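Local coordinates for protein Maltose/maltodextrin transport permease homologue (Bdellovibrio bacteriovorus HD100, PDB 6FFL) that binds maltodextrins such as maltotriose through the solute-binding domain described here and probably hands them to the membrane-spanning permease part of the same polypeptide, at residues E163-A168 / W351-R355; P186-T190 / A372-Q376; E346-D352 / A379-I383. All blocks are in the same frame, centred on the assembly; numbering follows the deposited sequence. Where two conformers were deposited one is given.

Interaction 1 (E163-A168 / W351-R355). With GLC (alpha-D-glucopyranose), chain B; GLC (alpha-D-glucopyranose), chain C.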
loop_
_atom_site.group_PDB
_atom_site.type_symbol
_atom_site.label_atom_id
_atom_site.label_comp_id
_atom_site.label_asym_id
_atom_site.label_seq_id
_atom_site.Cartn_x
_atom_site.Cartn_y
_atom_site.Cartn_z
ATOM N N GLU A 163 -11.378 0.537 -3.914
ATOM C CA GLU A 163 -10.422 -0.421 -3.368
ATOM C C GLU A 163 -10.390 -0.295 -1.851
ATOM O O GLU A 163 -10.192 0.800 -1.342
ATOM C CB GLU A 163 -9.039 -0.145 -3.958
ATOM C CG GLU A 163 -7.961 -1.151 -3.592
ATOM C CD GLU A 163 -8.220 -2.537 -4.137
ATOM O OE1 GLU A 163 -8.816 -2.647 -5.230
ATOM O OE2 GLU A 163 -7.838 -3.534 -3.473
ATOM N N PRO A 164 -10.569 -1.391 -1.098
ATOM C CA PRO A 164 -10.725 -1.251 0.358
ATOM C C PRO A 164 -9.565 -0.555 1.052
ATOM O O PRO A 164 -9.781 0.169 2.030
ATOM C CB PRO A 164 -10.873 -2.705 0.832
ATOM C CG PRO A 164 -11.423 -3.420 -0.330
ATOM C CD PRO A 164 -10.853 -2.759 -1.563
ATOM N N PHE A 165 -8.328 -0.775 0.596
ATOM C CA PHE A 165 -7.195 -0.082 1.209
ATOM C C PHE A 165 -7.426 1.422 1.248
ATOM O O PHE A 165 -7.022 2.093 2.205
ATOM C CB PHE A 165 -5.919 -0.402 0.430
ATOM C CG PHE A 165 -4.643 -0.081 1.171
ATOM C CD1 PHE A 165 -4.286 -0.790 2.314
ATOM C CD2 PHE A 165 -3.794 0.910 0.701
ATOM C CE1 PHE A 165 -3.086 -0.525 2.985
ATOM C CE2 PHE A 165 -2.598 1.196 1.360
ATOM C CZ PHE A 165 -2.247 0.475 2.515
ATOM N N PHE A 166 -8.102 1.957 0.233
ATOM C CA PHE A 166 -8.241 3.401 0.107
ATOM C C PHE A 166 -9.394 3.966 0.930
ATOM O O PHE A 166 -9.389 5.170 1.220
ATOM C CB PHE A 166 -8.388 3.766 -1.369
ATOM C CG PHE A 166 -7.117 3.580 -2.164
ATOM C CD1 PHE A 166 -6.707 2.313 -2.571
ATOM C CD2 PHE A 166 -6.325 4.674 -2.489
ATOM C CE1 PHE A 166 -5.525 2.141 -3.295
ATOM C CE2 PHE A 166 -5.142 4.506 -3.217
ATOM C CZ PHE A 166 -4.749 3.244 -3.616
ATOM N N PHE A 167 -10.373 3.151 1.345
ATOM C CA PHE A 167 -11.331 3.691 2.312
ATOM C C PHE A 167 -11.087 3.208 3.736
ATOM O O PHE A 167 -11.684 3.759 4.668
ATOM C CB PHE A 167 -12.796 3.432 1.866
ATOM C CG PHE A 167 -13.224 1.986 1.794
ATOM C CD1 PHE A 167 -13.490 1.250 2.953
ATOM C CD2 PHE A 167 -13.450 1.390 0.562
ATOM C CE1 PHE A 167 -13.936 -0.070 2.870
ATOM C CE2 PHE A 167 -13.888 0.070 0.467
ATOM C CZ PHE A 167 -14.122 -0.665 1.636
ATOM N N ALA A 168 -10.188 2.242 3.933
ATOM C CA ALA A 168 -9.823 1.800 5.277
ATOM C C ALA A 168 -9.426 2.910 6.247
ATOM O O ALA A 168 -9.791 2.809 7.430
ATOM C CB ALA A 168 -8.683 0.777 5.173
ATOM N N TRP A 351 -10.360 -8.010 3.675
ATOM C CA TRP A 351 -10.201 -7.255 2.432
ATOM C C TRP A 351 -11.148 -7.763 1.352
ATOM O O TRP A 351 -11.771 -6.975 0.629
ATOM C CB TRP A 351 -8.767 -7.358 1.913
ATOM C CG TRP A 351 -7.708 -6.672 2.695
ATOM C CD1 TRP A 351 -6.498 -7.203 3.043
ATOM C CD2 TRP A 351 -7.710 -5.315 3.188
ATOM N NE1 TRP A 351 -5.753 -6.267 3.735
ATOM C CE2 TRP A 351 -6.474 -5.105 3.836
ATOM C CE3 TRP A 351 -8.637 -4.261 3.145
ATOM C CZ2 TRP A 351 -6.140 -3.894 4.443
ATOM C CZ3 TRP A 351 -8.300 -3.056 3.755
ATOM C CH2 TRP A 351 -7.062 -2.886 4.390
ATOM N N ASP A 352 -11.214 -9.085 1.179
ATOM C CA ASP A 352 -12.021 -9.636 0.092
ATOM C C ASP A 352 -13.504 -9.366 0.306
ATOM O O ASP A 352 -14.221 -9.050 -0.649
ATOM C CB ASP A 352 -11.756 -11.133 -0.053
ATOM C CG ASP A 352 -10.353 -11.426 -0.591
ATOM O OD1 ASP A 352 -9.769 -10.539 -1.240
ATOM O OD2 ASP A 352 -9.845 -12.542 -0.371
ATOM N N SER A 353 -13.981 -9.503 1.546
ATOM C CA SER A 353 -15.382 -9.217 1.843
ATOM C C SER A 353 -15.700 -7.740 1.655
ATOM O O SER A 353 -16.737 -7.388 1.078
ATOM C CB SER A 353 -15.714 -9.650 3.271
ATOM O OG SER A 353 -17.084 -9.437 3.557
ATOM N N LEU A 354 -14.824 -6.858 2.140
ATOM C CA LEU A 354 -15.058 -5.428 1.974
ATOM C C LEU A 354 -15.142 -5.049 0.502
ATOM O O LEU A 354 -15.992 -4.239 0.106
ATOM C CB LEU A 354 -13.951 -4.636 2.668
ATOM C CG LEU A 354 -14.006 -4.548 4.188
ATOM C CD1 LEU A 354 -12.737 -3.856 4.687
ATOM C CD2 LEU A 354 -15.259 -3.783 4.628
ATOM N N ARG A 355 -14.278 -5.626 -0.334
ATOM C CA ARG A 355 -14.300 -5.249 -1.745
ATOM C C ARG A 355 -15.602 -5.677 -2.405
ATOM O O ARG A 355 -16.202 -4.906 -3.164
ATOM C CB ARG A 355 -13.107 -5.846 -2.485
ATOM C CG ARG A 355 -12.925 -5.270 -3.891
ATOM C CD ARG A 355 -11.843 -6.022 -4.671
ATOM N NE ARG A 355 -10.524 -5.861 -4.063
ATOM C CZ ARG A 355 -9.890 -6.806 -3.376
ATOM N NH1 ARG A 355 -10.446 -7.998 -3.205
ATOM N NH2 ARG A 355 -8.695 -6.554 -2.862
HETATM C C1 GLC B . -3.541 -3.626 0.319
HETATM C C2 GLC B . -3.147 -5.009 0.843
HETATM C C3 GLC B . -3.784 -6.089 -0.039
HETATM C C4 GLC B . -5.291 -5.902 -0.083
HETATM C C5 GLC B . -5.631 -4.483 -0.562
HETATM C C6 GLC B . -7.126 -4.219 -0.407
HETATM O O2 GLC B . -1.714 -5.158 0.883
HETATM O O3 GLC B . -3.492 -7.399 0.495
HETATM O O4 GLC B . -5.855 -6.868 -0.983
HETATM O O5 GLC B . -4.967 -3.535 0.280
HETATM O O6 GLC B . -7.532 -3.011 -1.083
HETATM C C1 GLC C . -0.736 -0.447 -2.748
HETATM C C2 GLC C . -0.244 -1.024 -1.427
HETATM C C3 GLC C . -0.882 -2.364 -1.096
HETATM C C4 GLC C . -2.395 -2.204 -1.195
HETATM C C5 GLC C . -2.759 -1.706 -2.591
HETATM C C6 GLC C . -4.275 -1.536 -2.740
HETATM O O2 GLC C . 1.188 -1.148 -1.507
HETATM O O3 GLC C . -0.512 -2.730 0.245
HETATM O O4 GLC C . -3.019 -3.463 -0.991
HETATM O O5 GLC C . -2.157 -0.429 -2.776
HETATM O O6 GLC C . -4.623 -1.420 -4.137
#
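Glu163 OE2 is gripped from two directions: Arg355 NH2 reaches it across the contact at 3.2 Å, and O6 of the chain B glucose donates to it through a very short bond. The N-H of the arginine runs nearly straight, 166°, and the oxygen lies in the guanidinium plane, so this is a true hydrogen-bonded salt bridge. The acceptor is met on its syn side, with the two flat groups turned 39° apart. In the conformer described, Arg355 NH1 holds Asp352 OD1 at 3.3 Å, while Glu43 is a further and stronger partner of NH2; the guanidinium is thus shared among three acids.

The sugar hydroxyl has a second grip, because Phe165 N donates to the same O6 over 2.9 Å. Beside these polar groups the contact is apolar. Pro164 wedges between the helix 346-362 backbone and an indole: its CB meets Trp351 CE3 at 3.6 Å, and its CG meets Arg355 N at 3.6 Å. Trp351 CG lies anti to the carbonyl carbon (chi1 -69°), which carries the indole along the sugar, so that glucose C6 sits 3.7 Å above one face, toward the rim. Trp351 CH2 meets the edge of the Phe165 ring, 4.1 Å from CD1, and Ala168 CB lies at the edge of the indole. Phe165 in turn offers a face to C4 of the chain C glucose. Aromatic faces against sugar carbons, with charged groups holding the hydroxyls, are the hallmark of the maltodextrin pocket in solute-binding proteins.

Interaction 2 (P186-T190 / A372-Q376)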
loop_
_atom_site.group_PDB
_atom_site.type_symbol
_atom_site.label_atom_id
_atom_site.label_comp_id
_atom_site.label_asym_id
_atom_site.label_seq_id
_atom_site.Cartn_x
_atom_site.Cartn_y
_atom_site.Cartn_z
ATOM N N PRO A 186 -12.993 -10.135 12.596
ATOM C CA PRO A 186 -13.497 -8.983 11.840
ATOM C C PRO A 186 -14.469 -8.170 12.678
ATOM O O PRO A 186 -15.226 -8.713 13.487
ATOM C CB PRO A 186 -14.206 -9.624 10.639
ATOM C CG PRO A 186 -13.582 -10.980 10.506
ATOM C CD PRO A 186 -13.279 -11.410 11.925
ATOM N N ASN A 187 -14.432 -6.854 12.482
ATOM C CA ASN A 187 -15.330 -5.921 13.149
ATOM C C ASN A 187 -15.901 -4.999 12.078
ATOM O O ASN A 187 -15.587 -3.810 12.039
ATOM C CB ASN A 187 -14.598 -5.129 14.237
ATOM C CG ASN A 187 -15.546 -4.402 15.172
ATOM O OD1 ASN A 187 -16.611 -4.907 15.512
ATOM N ND2 ASN A 187 -15.158 -3.205 15.587
ATOM N N LEU A 188 -16.746 -5.561 11.210
ATOM C CA LEU A 188 -17.253 -4.833 10.054
ATOM C C LEU A 188 -18.712 -4.425 10.169
ATOM O O LEU A 188 -19.124 -3.477 9.488
ATOM C CB LEU A 188 -17.074 -5.673 8.779
ATOM C CG LEU A 188 -15.672 -6.260 8.566
ATOM C CD1 LEU A 188 -15.629 -7.091 7.282
ATOM C CD2 LEU A 188 -14.640 -5.123 8.543
ATOM N N ASN A 189 -19.509 -5.108 10.996
ATOM C CA ASN A 189 -20.927 -4.751 11.139
ATOM C C ASN A 189 -21.058 -3.614 12.152
ATOM O O ASN A 189 -21.589 -3.763 13.257
ATOM C CB ASN A 189 -21.757 -5.962 11.553
ATOM C CG ASN A 189 -23.250 -5.651 11.567
ATOM O OD1 ASN A 189 -23.689 -4.670 10.964
ATOM N ND2 ASN A 189 -24.031 -6.468 12.273
ATOM N N THR A 190 -20.557 -2.449 11.751
ATOM C CA THR A 190 -20.385 -1.322 12.651
ATOM C C THR A 190 -20.957 -0.064 12.027
ATOM O O THR A 190 -21.063 0.057 10.804
ATOM C CB THR A 190 -18.905 -1.074 12.971
ATOM O OG1 THR A 190 -18.212 -0.699 11.764
ATOM C CG2 THR A 190 -18.275 -2.332 13.559
ATOM N N ALA A 372 -22.505 -3.409 5.292
ATOM C CA ALA A 372 -21.658 -3.653 6.460
ATOM C C ALA A 372 -22.039 -4.958 7.145
ATOM O O ALA A 372 -21.166 -5.730 7.563
ATOM C CB ALA A 372 -21.764 -2.483 7.441
ATOM N N GLU A 373 -23.342 -5.222 7.271
ATOM C CA GLU A 373 -23.783 -6.478 7.869
ATOM C C GLU A 373 -23.274 -7.666 7.067
ATOM O O GLU A 373 -22.757 -8.636 7.633
ATOM C CB GLU A 373 -25.316 -6.517 7.963
ATOM C CG GLU A 373 -25.930 -5.488 8.919
ATOM C CD GLU A 373 -27.409 -5.193 8.646
ATOM O OE1 GLU A 373 -27.990 -4.377 9.395
ATOM O OE2 GLU A 373 -27.989 -5.764 7.693
ATOM N N GLN A 374 -23.410 -7.613 5.741
ATOM C CA GLN A 374 -22.988 -8.739 4.913
ATOM C C GLN A 374 -21.475 -8.816 4.752
ATOM O O GLN A 374 -20.951 -9.902 4.473
ATOM C CB GLN A 374 -23.673 -8.665 3.545
ATOM C CG GLN A 374 -25.118 -9.152 3.603
ATOM C CD GLN A 374 -25.992 -8.602 2.486
ATOM O OE1 GLN A 374 -25.661 -8.713 1.305
ATOM N NE2 GLN A 374 -27.117 -8.013 2.862
ATOM N N ALA A 375 -20.761 -7.698 4.918
ATOM C CA ALA A 375 -19.304 -7.764 4.978
ATOM C C ALA A 375 -18.854 -8.611 6.163
ATOM O O ALA A 375 -17.969 -9.467 6.027
ATOM C CB ALA A 375 -18.702 -6.359 5.062
ATOM N N GLN A 376 -19.474 -8.410 7.323
ATOM C CA GLN A 376 -19.128 -9.213 8.493
ATOM C C GLN A 376 -19.456 -10.687 8.270
ATOM O O GLN A 376 -18.632 -11.569 8.555
ATOM C CB GLN A 376 -19.860 -8.684 9.727
ATOM C CG GLN A 376 -19.518 -9.406 11.039
ATOM C CD GLN A 376 -18.085 -9.178 11.481
ATOM O OE1 GLN A 376 -17.451 -8.213 11.074
ATOM N NE2 GLN A 376 -17.569 -10.066 12.327
#
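The irregular loop 186-190, bent by an inverse gamma turn centred on Asn189 just ahead of Thr190, the N-cap of helix 191-205, lies close against helix 368-384, with the CA atoms of Leu188 and Gln376 5.0 Å apart and those of Asn189 and Glu373 4.7 Å apart.

Gln376 ties the two parts together with both ends of its amide. Its OE1 accepts from Leu188 N at 2.7 Å, through an N-H angle of 162°, and its NE2 donates to Pro186 O at 2.9 Å. That second donor stands well above the carbonyl plane, 61° out of it, so it does not follow a lone pair. The chain is bent at chi2 (67°), which turns the amide back along the loop to span Leu188 and Pro186.

Beside this clasp, Leu188 CD1 packs on Ala375 CB at 3.9 Å. Ala372 CB sits 3.5 Å from Leu188 O, and Asn189 OD1 lies against Glu373 CG rather than against its carboxylate. Since NE2 also donates to Glu380 of the same helix, the Gln376 amide is probably fixed in its rotation, satisfying loop backbone groups that a helix cannot pair through its own main chain.

Interaction 3 (E346-D352 / A379-I383). With GLC (alpha-D-glucopyranose), chain B.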
loop_
_atom_site.group_PDB
_atom_site.type_symbol
_atom_site.label_atom_id
_atom_site.label_comp_id
_atom_site.label_asym_id
_atom_site.label_seq_id
_atom_site.Cartn_x
_atom_site.Cartn_y
_atom_site.Cartn_z
ATOM N N GLU A 346 -6.551 -13.798 8.600
ATOM C CA GLU A 346 -7.917 -13.311 8.705
ATOM C C GLU A 346 -8.098 -11.989 7.968
ATOM O O GLU A 346 -9.202 -11.697 7.491
ATOM C CB GLU A 346 -8.299 -13.156 10.177
ATOM C CG GLU A 346 -8.562 -14.483 10.911
ATOM C CD GLU A 346 -7.311 -15.201 11.418
ATOM O OE1 GLU A 346 -6.178 -14.748 11.170
ATOM O OE2 GLU A 346 -7.470 -16.246 12.087
ATOM N N VAL A 347 -7.037 -11.184 7.862
ATOM C CA VAL A 347 -7.140 -9.880 7.203
ATOM C C VAL A 347 -7.485 -10.049 5.732
ATOM O O VAL A 347 -8.177 -9.210 5.141
ATOM C CB VAL A 347 -5.826 -9.089 7.385
ATOM C CG1 VAL A 347 -5.864 -7.782 6.607
ATOM C CG2 VAL A 347 -5.587 -8.818 8.846
ATOM N N ARG A 348 -7.020 -11.139 5.125
ATOM C CA ARG A 348 -7.337 -11.425 3.731
ATOM C C ARG A 348 -8.842 -11.557 3.528
ATOM O O ARG A 348 -9.398 -11.021 2.560
ATOM C CB ARG A 348 -6.611 -12.707 3.308
ATOM C CG ARG A 348 -6.980 -13.218 1.945
ATOM C CD ARG A 348 -6.223 -12.463 0.878
ATOM N NE ARG A 348 -7.022 -11.404 0.262
ATOM C CZ ARG A 348 -6.604 -10.147 0.118
ATOM N NH1 ARG A 348 -5.411 -9.785 0.562
ATOM N NH2 ARG A 348 -7.378 -9.263 -0.496
ATOM N N ALA A 349 -9.517 -12.275 4.433
ATOM C CA ALA A 349 -10.967 -12.391 4.362
ATOM C C ALA A 349 -11.637 -11.032 4.511
ATOM O O ALA A 349 -12.649 -10.754 3.853
ATOM C CB ALA A 349 -11.468 -13.347 5.446
ATOM N N VAL A 350 -11.094 -10.177 5.382
ATOM C CA VAL A 350 -11.663 -8.844 5.570
ATOM C C VAL A 350 -11.551 -8.034 4.286
ATOM O O VAL A 350 -12.529 -7.423 3.837
ATOM C CB VAL A 350 -10.993 -8.121 6.751
ATOM C CG1 VAL A 350 -11.434 -6.656 6.777
ATOM C CG2 VAL A 350 -11.361 -8.794 8.075
ATOM N N TRP A 351 -10.360 -8.010 3.675
ATOM C CA TRP A 351 -10.201 -7.255 2.432
ATOM C C TRP A 351 -11.148 -7.763 1.352
ATOM O O TRP A 351 -11.771 -6.975 0.629
ATOM C CB TRP A 351 -8.767 -7.358 1.913
ATOM C CG TRP A 351 -7.708 -6.672 2.695
ATOM C CD1 TRP A 351 -6.498 -7.203 3.043
ATOM C CD2 TRP A 351 -7.710 -5.315 3.188
ATOM N NE1 TRP A 351 -5.753 -6.267 3.735
ATOM C CE2 TRP A 351 -6.474 -5.105 3.836
ATOM C CE3 TRP A 351 -8.637 -4.261 3.145
ATOM C CZ2 TRP A 351 -6.140 -3.894 4.443
ATOM C CZ3 TRP A 351 -8.300 -3.056 3.755
ATOM C CH2 TRP A 351 -7.062 -2.886 4.390
ATOM N N ASP A 352 -11.214 -9.085 1.179
ATOM C CA ASP A 352 -12.021 -9.636 0.092
ATOM C C ASP A 352 -13.504 -9.366 0.306
ATOM O O ASP A 352 -14.221 -9.050 -0.649
ATOM C CB ASP A 352 -11.756 -11.133 -0.053
ATOM C CG ASP A 352 -10.353 -11.426 -0.591
ATOM O OD1 ASP A 352 -9.769 -10.539 -1.240
ATOM O OD2 ASP A 352 -9.845 -12.542 -0.371
ATOM N N ALA A 379 -17.059 -12.272 5.691
ATOM C CA ALA A 379 -15.701 -12.405 6.220
ATOM C C ALA A 379 -15.609 -13.581 7.180
ATOM O O ALA A 379 -14.663 -14.379 7.114
ATOM C CB ALA A 379 -15.268 -11.117 6.922
ATOM N N GLU A 380 -16.600 -13.711 8.069
ATOM C CA GLU A 380 -16.597 -14.823 9.012
ATOM C C GLU A 380 -16.712 -16.150 8.281
ATOM O O GLU A 380 -16.049 -17.126 8.650
ATOM C CB GLU A 380 -17.734 -14.669 10.025
ATOM C CG GLU A 380 -17.507 -13.578 11.074
ATOM C CD GLU A 380 -18.752 -13.310 11.909
ATOM O OE1 GLU A 380 -19.843 -13.780 11.520
ATOM O OE2 GLU A 380 -18.648 -12.626 12.949
ATOM N N GLN A 381 -17.535 -16.204 7.229
ATOM C CA GLN A 381 -17.639 -17.437 6.452
ATOM C C GLN A 381 -16.319 -17.777 5.766
ATOM O O GLN A 381 -15.886 -18.938 5.779
ATOM C CB GLN A 381 -18.769 -17.331 5.426
ATOM C CG GLN A 381 -18.959 -18.612 4.599
ATOM C CD GLN A 381 -19.353 -19.824 5.443
ATOM O OE1 GLN A 381 -20.203 -19.730 6.330
ATOM N NE2 GLN A 381 -18.739 -20.970 5.160
ATOM N N GLN A 382 -15.653 -16.782 5.166
ATOM C CA GLN A 382 -14.377 -17.047 4.506
ATOM C C GLN A 382 -13.335 -17.531 5.509
ATOM O O GLN A 382 -12.526 -18.411 5.195
ATOM C CB GLN A 382 -13.879 -15.796 3.769
ATOM C CG GLN A 382 -12.625 -16.006 2.882
ATOM C CD GLN A 382 -12.286 -14.778 2.026
ATOM O OE1 GLN A 382 -13.147 -13.931 1.780
ATOM N NE2 GLN A 382 -11.023 -14.674 1.581
ATOM N N ILE A 383 -13.351 -16.986 6.726
ATOM C CA ILE A 383 -12.414 -17.440 7.752
ATOM C C ILE A 383 -12.744 -18.863 8.192
ATOM O O ILE A 383 -11.844 -19.683 8.419
ATOM C CB ILE A 383 -12.412 -16.465 8.942
ATOM C CG1 ILE A 383 -11.817 -15.125 8.513
ATOM C CG2 ILE A 383 -11.652 -17.055 10.132
ATOM C CD1 ILE A 383 -11.924 -14.048 9.560
HETATM C C1 GLC B . -3.541 -3.626 0.319
HETATM C C2 GLC B . -3.147 -5.009 0.843
HETATM C C3 GLC B . -3.784 -6.089 -0.039
HETATM C C4 GLC B . -5.291 -5.902 -0.083
HETATM C C5 GLC B . -5.631 -4.483 -0.562
HETATM C C6 GLC B . -7.126 -4.219 -0.407
HETATM O O2 GLC B . -1.714 -5.158 0.883
HETATM O O3 GLC B . -3.492 -7.399 0.495
HETATM O O4 GLC B . -5.855 -6.868 -0.983
HETATM O O5 GLC B . -4.967 -3.535 0.280
HETATM O O6 GLC B . -7.532 -3.011 -1.083
#
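Gln382 NE2 donates to Asp352 OD2 at 3.1 Å, along a nearly straight N-H (166°) that meets the anti lone pair. The acceptor lies in the amide plane, and the two flat groups are also nearly coplanar, 12° apart. The extended chain of Gln382 lies over Ala349 on its way to the acid.

Alongside this bond, Ala349 CB touches Ile383 CG1 at 3.6 Å, and about a turn earlier on helix 346-362 Glu346 CG meets Ile383 CD1, also at 3.6 Å. Ala349 and Ala379 have CA atoms 5.1 Å apart, and Ala349 CB rests on Ala379 O. Two small residues here fit the short axis separation of 8.5 Å; the helix segments run roughly antiparallel, 141° between their directions.

Outward from Asp352 on the other side stands Arg348, which grips the carboxylate side-on: NE reaches OD2 at 3.1 Å and NH2 reaches OD1 at 2.8 Å. Both oxygens lie in the guanidinium plane but are approached from above the plane of the carboxylate. Bends at chi2 and chi3 curl the arginine round to this position, leaving its outer edge for the chain B glucose, where NH2 bonds O4 at 2.9 Å and NH1 bonds O3.

OD2 therefore accepts from two donors on different helices. Gln382 acts as a second-shell residue: by holding the acid that holds Arg348, it probably helps to orient the ligand-binding guanidinium, whose positive charge the carboxylate would balance.

Overall arrangement
The three contacts lie on one side of the chain's centre, interactions 2 and 3 having centres about 12 and 11 Å from that of interaction 1. Ser353 OG and Ala375 O, 2.6 Å apart, probably form a hydrogen bond between interactions 1 and 2. Helix 346-362 joins interactions 1 and 3: Arg355 and Arg348 share Asp352 OD1, their guanidinium groups between that acid and the chain B glucose. Helix 368-384 serves interactions 2 and 3; loop 186-190 touches it through Pro186 CG and Ile383 CD1 (3.6 Å) and helix 346-362 through Leu188 CD2 and Val350 CG1 (4.0 Å). Interactions 1 and 3 bind the sugar directly; in interaction 2 the Leu188 side chain is about 12 Å from it.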